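Local atomic coordinates of MGS-M5 (Unidentified, PDB entry 4Q3N), a protein that probably catalyses the NAD-dependent interconversion of L-lactate and pyruvate, as a tetrameric member of the lactate/malate dehydrogenase family. Residues A151-R154 with Y155-Q159; K192-A195 with D196-S200. All coordinates share one frame; numbering follows the deposited sequence. Where two conformers were deposited one is given.

Interaction 1. Residues A151-R154 with Y155-Q159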
loop_
_atom_site.group_PDB
_atom_site.type_symbol
_atom_site.label_atom_id
_atom_site.label_comp_id
_atom_site.label_asym_id
_atom_site.label_seq_id
_atom_site.Cartn_x
_atom_site.Cartn_y
_atom_site.Cartn_z
ATOM N N ALA A 151 -15.478 12.782 -8.533
ATOM C CA ALA A 151 -15.433 11.353 -8.215
ATOM C C ALA A 151 -16.798 10.707 -8.395
ATOM O O ALA A 151 -16.892 9.560 -8.789
ATOM C CB ALA A 151 -14.940 11.118 -6.770
ATOM N N ARG A 152 -17.868 11.421 -8.049
ATOM C CA ARG A 152 -19.204 10.905 -8.257
ATOM C C ARG A 152 -19.491 10.706 -9.735
ATOM O O ARG A 152 -20.086 9.719 -10.151
ATOM C CB ARG A 152 -20.255 11.878 -7.649
ATOM C CG ARG A 152 -20.194 11.918 -6.122
ATOM C CD ARG A 152 -21.218 12.929 -5.527
ATOM N NE ARG A 152 -21.384 12.726 -4.084
ATOM C CZ ARG A 152 -21.568 13.729 -3.239
ATOM N NH1 ARG A 152 -21.587 15.016 -3.670
ATOM N NH2 ARG A 152 -21.710 13.455 -1.977
ATOM N N LEU A 153 -19.158 11.718 -10.520
ATOM C CA LEU A 153 -19.304 11.637 -11.981
ATOM C C LEU A 153 -18.568 10.407 -12.562
ATOM O O LEU A 153 -19.122 9.655 -13.364
ATOM C CB LEU A 153 -18.718 12.891 -12.637
ATOM C CG LEU A 153 -18.656 12.943 -14.167
ATOM C CD1 LEU A 153 -20.086 13.029 -14.731
ATOM C CD2 LEU A 153 -17.857 14.149 -14.637
ATOM N N ARG A 154 -17.311 10.223 -12.167
ATOM C CA ARG A 154 -16.530 9.078 -12.644
ATOM C C ARG A 154 -17.182 7.765 -12.230
ATOM O O ARG A 154 -17.330 6.842 -13.049
ATOM C CB ARG A 154 -15.094 9.159 -12.116
ATOM C CG ARG A 154 -14.417 10.472 -12.465
ATOM C CD ARG A 154 -13.115 10.608 -11.706
ATOM N NE ARG A 154 -12.058 9.835 -12.332
ATOM C CZ ARG A 154 -10.801 9.821 -11.903
ATOM N NH1 ARG A 154 -10.447 10.552 -10.853
ATOM N NH2 ARG A 154 -9.895 9.107 -12.556
ATOM N N TYR A 155 -17.621 7.686 -10.971
ATOM C CA TYR A 155 -18.376 6.512 -10.533
ATOM C C TYR A 155 -19.599 6.260 -11.404
ATOM O O TYR A 155 -19.843 5.125 -11.845
ATOM C CB TYR A 155 -18.827 6.644 -9.043
ATOM C CG TYR A 155 -19.821 5.551 -8.651
ATOM C CD1 TYR A 155 -19.408 4.217 -8.432
ATOM C CD2 TYR A 155 -21.183 5.831 -8.546
ATOM C CE1 TYR A 155 -20.357 3.212 -8.101
ATOM C CE2 TYR A 155 -22.109 4.851 -8.196
ATOM C CZ TYR A 155 -21.705 3.562 -7.986
ATOM O OH TYR A 155 -22.662 2.639 -7.662
ATOM N N GLU A 156 -20.389 7.299 -11.683
ATOM C CA GLU A 156 -21.648 7.068 -12.411
ATOM C C GLU A 156 -21.372 6.573 -13.840
ATOM O O GLU A 156 -22.002 5.647 -14.322
ATOM C CB GLU A 156 -22.507 8.343 -12.480
ATOM C CG GLU A 156 -23.044 8.836 -11.088
ATOM C CD GLU A 156 -24.022 7.858 -10.434
ATOM O OE1 GLU A 156 -24.533 6.972 -11.152
ATOM O OE2 GLU A 156 -24.275 7.994 -9.197
ATOM N N ILE A 157 -20.462 7.252 -14.516
ATOM C CA ILE A 157 -20.063 6.843 -15.871
ATOM C C ILE A 157 -19.566 5.391 -15.859
ATOM O O ILE A 157 -19.937 4.615 -16.747
ATOM C CB ILE A 157 -18.988 7.781 -16.423
ATOM C CG1 ILE A 157 -19.572 9.194 -16.681
ATOM C CG2 ILE A 157 -18.370 7.247 -17.696
ATOM C CD1 ILE A 157 -18.408 10.233 -16.871
ATOM N N SER A 158 -18.826 4.997 -14.820
ATOM C CA SER A 158 -18.212 3.668 -14.803
ATOM C C SER A 158 -19.267 2.590 -14.730
ATOM O O SER A 158 -19.076 1.482 -15.248
ATOM C CB SER A 158 -17.224 3.513 -13.638
ATOM O OG SER A 158 -17.941 3.358 -12.433
ATOM N N GLN A 159 -20.387 2.899 -14.081
ATOM C CA GLN A 159 -21.474 1.960 -13.995
ATOM C C GLN A 159 -22.170 1.721 -15.344
ATOM O O GLN A 159 -22.796 0.673 -15.523
ATOM C CB GLN A 159 -22.523 2.422 -12.923
ATOM C CG GLN A 159 -21.954 2.467 -11.518
ATOM C CD GLN A 159 -21.191 1.213 -11.127
ATOM O OE1 GLN A 159 -21.794 0.240 -10.706
ATOM N NE2 GLN A 159 -19.843 1.244 -11.236
#
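L153 and I157 meet one helical turn apart, their side chains crossing obliquely, with L153 CG 3.8 Å from I157 CD1. Beside this apolar pair, I157 N bonds straight to L153 O (N-H...O 177°), and the CG1 and CD1 atoms of the isoleucine lie against that same oxygen. The bond is one of four successive i to i+4 bonds that make 151-159 a regular alpha-helix.

On another flank of the helix the E156 chain bends at chi2 (-65°) and CG comes 3.2 Å from R152 O, while the carboxylate oxygen OE2 reaches the edge of the Y155 ring in the ring plane. E156 OE1 forms a salt bridge with K215. Q159 CG lies 3.7 Å above one face of that ring, offset toward the rim. S158 OG, set between its own N and carbonyl carbon (chi1 75°), gives a 2.7 Å hydrogen bond to Y155 O, which also accepts from Q159 N on the same face of its plane. The amide of Q159 then donates through NE2 to S158 OG at 3.1 Å, with the oxygen nearly in the amide plane. R154, modelled in two conformers, leads away from 155-159 in the one described here, its NE bonded to V168 O.

Helix 147-161 is thus covered on several sides: L153, R154 and I157 pack against strand 168-173, R152, L153 and E156 against helix 206-227, and A151, R152, R154 and Y155 against N49, H50 and A53 of a second subunit.

Interaction 2. Residues K192-A195 with D196-S200; sequences KPIA and DVIDS. With NA (sodium ion), chain B; ACT (acetate ion), chain E.
K192 NZ is gripped by several oxygens: it donates to acetate O at 2.8 Å, weakly to S200 OG at 2.9 Å, and to K287 O of a third subunit. The lysine gets there fully extended, CG anti to the backbone N (chi1 176°), running alongside helix 194-200 to reach S200 at its end. CG rests 3.6 Å from V197 CG2, and CE lies 3.7 Å from D196 CB, so the methylenes are packed along the helix while the ammonium ends beside S200.

P193 is the N-cap residue. Its carbonyl O takes the bond from V197 N in the carbonyl plane, and a weak one from D196 N. D196 OD2 stands off the CD and CG side of the proline ring, 3.5 Å from P193 CD, and is hydrogen-bonded to a glycerol. Water 1 bridges A195 O and D199 OD1, donating to both.

Three main-chain oxygens, of I198 (2.3 Å from O to the sodium ion), M201 and I204, bind the ion with three waters; the partial negative charge at the helix's C-terminal end probably helps. The acetate, probably from the crystallisation liquor and also bonded to H284 of the third subunit, would partly offset the lysine's charge and may mark an anion-binding spot at this interface.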
loop_
_atom_site.group_PDB
_atom_site.type_symbol
_atom_site.label_atom_id
_atom_site.label_comp_id
_atom_site.label_asym_id
_atom_site.label_seq_id
_atom_site.Cartn_x
_atom_site.Cartn_y
_atom_site.Cartn_z
ATOM N N LYS A 192 -9.602 8.001 -24.873
ATOM C CA LYS A 192 -10.645 8.062 -25.894
ATOM C C LYS A 192 -11.744 9.083 -25.568
ATOM O O LYS A 192 -12.388 8.965 -24.538
ATOM C CB LYS A 192 -11.262 6.668 -26.036
ATOM C CG LYS A 192 -12.440 6.550 -26.984
ATOM C CD LYS A 192 -12.738 5.084 -27.352
ATOM C CE LYS A 192 -13.888 4.998 -28.371
ATOM N NZ LYS A 192 -14.316 3.571 -28.586
ATOM N N PRO A 193 -11.974 10.086 -26.446
ATOM C CA PRO A 193 -13.006 11.102 -26.138
ATOM C C PRO A 193 -14.364 10.470 -25.849
ATOM O O PRO A 193 -14.745 9.462 -26.484
ATOM C CB PRO A 193 -13.066 11.948 -27.420
ATOM C CG PRO A 193 -11.682 11.762 -28.060
ATOM C CD PRO A 193 -11.333 10.323 -27.752
ATOM N N ILE A 194 -15.116 11.056 -24.916
ATOM C CA ILE A 194 -16.405 10.489 -24.543
ATOM C C ILE A 194 -17.368 10.399 -25.720
ATOM O O ILE A 194 -18.234 9.506 -25.758
ATOM C CB ILE A 194 -17.090 11.321 -23.398
ATOM C CG1 ILE A 194 -18.281 10.574 -22.808
ATOM C CG2 ILE A 194 -17.607 12.677 -23.920
ATOM C CD1 ILE A 194 -17.918 9.315 -22.108
ATOM N N ALA A 195 -17.285 11.334 -26.668
ATOM C CA ALA A 195 -18.230 11.272 -27.799
ATOM C C ALA A 195 -17.983 9.991 -28.584
ATOM O O ALA A 195 -18.912 9.354 -29.092
ATOM C CB ALA A 195 -18.090 12.503 -28.724
ATOM N N ASP A 196 -16.706 9.623 -28.704
ATOM C CA ASP A 196 -16.354 8.386 -29.416
ATOM C C ASP A 196 -16.808 7.156 -28.638
ATOM O O ASP A 196 -17.212 6.165 -29.227
ATOM C CB ASP A 196 -14.847 8.299 -29.664
ATOM C CG ASP A 196 -14.339 9.394 -30.570
ATOM O OD1 ASP A 196 -15.169 10.092 -31.185
ATOM O OD2 ASP A 196 -13.097 9.530 -30.679
ATOM N N VAL A 197 -16.718 7.221 -27.321
ATOM C CA VAL A 197 -17.191 6.123 -26.458
ATOM C C VAL A 197 -18.669 5.904 -26.669
ATOM O O VAL A 197 -19.102 4.788 -26.931
ATOM C CB VAL A 197 -16.891 6.387 -24.993
ATOM C CG1 VAL A 197 -17.488 5.291 -24.139
ATOM C CG2 VAL A 197 -15.323 6.426 -24.779
ATOM N N ILE A 198 -19.440 6.984 -26.629
ATOM C CA ILE A 198 -20.883 6.915 -26.949
ATOM C C ILE A 198 -21.170 6.293 -28.291
ATOM O O ILE A 198 -22.068 5.457 -28.443
ATOM C CB ILE A 198 -21.486 8.328 -26.898
ATOM C CG1 ILE A 198 -21.410 8.824 -25.454
ATOM C CG2 ILE A 198 -22.924 8.337 -27.413
ATOM C CD1 ILE A 198 -21.951 10.218 -25.260
ATOM N N ASP A 199 -20.407 6.683 -29.305
ATOM C CA ASP A 199 -20.657 6.079 -30.624
ATOM C C ASP A 199 -20.343 4.599 -30.666
ATOM O O ASP A 199 -20.946 3.867 -31.423
ATOM C CB ASP A 199 -19.850 6.777 -31.720
ATOM C CG ASP A 199 -20.404 8.141 -32.067
ATOM O OD1 ASP A 199 -21.582 8.416 -31.730
ATOM O OD2 ASP A 199 -19.653 8.937 -32.666
ATOM N N SER A 200 -19.373 4.165 -29.873
ATOM C CA SER A 200 -18.864 2.782 -29.940
ATOM C C SER A 200 -19.663 1.785 -29.129
ATOM O O SER A 200 -19.844 0.640 -29.519
ATOM C CB SER A 200 -17.417 2.745 -29.414
ATOM O OG SER A 200 -16.565 3.189 -30.427
HETATM NA NA NA B . -23.968 4.533 -27.468
HETATM C C ACT E . -14.536 1.783 -25.131
HETATM O O ACT E . -14.756 2.760 -25.908
HETATM O OXT ACT E . -14.618 0.629 -25.636
HETATM C CH3 ACT E . -14.238 1.938 -23.668
HETATM O O HOH W 1 -21.322 10.849 -29.904
HETATM O O HOH W 2 -24.032 2.959 -29.641
HETATM O O HOH W 3 -25.299 5.985 -28.728
HETATM O O HOH W 4 -26.224 3.737 -27.053
#

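How the interactions relate
The two contacts come in series along the chain, interaction 1 closing before interaction 2 opens, and both fall within the alpha/beta C-terminal domain of the lactate/malate dehydrogenase family. Their centres are 16 Å apart and their nearest atoms about 5 Å, without touching. Between helix 147-161 and helix 194-200 the chain builds an antiparallel sheet: strand 168-173, against which the first helix packs, is in the same sheet as strand 192-193, which leads straight into the second. Each contact also faces a different neighbour, 151-159 the second subunit and 192-200 the third, so this one region of the domain contributes to two interfaces of the tetramer.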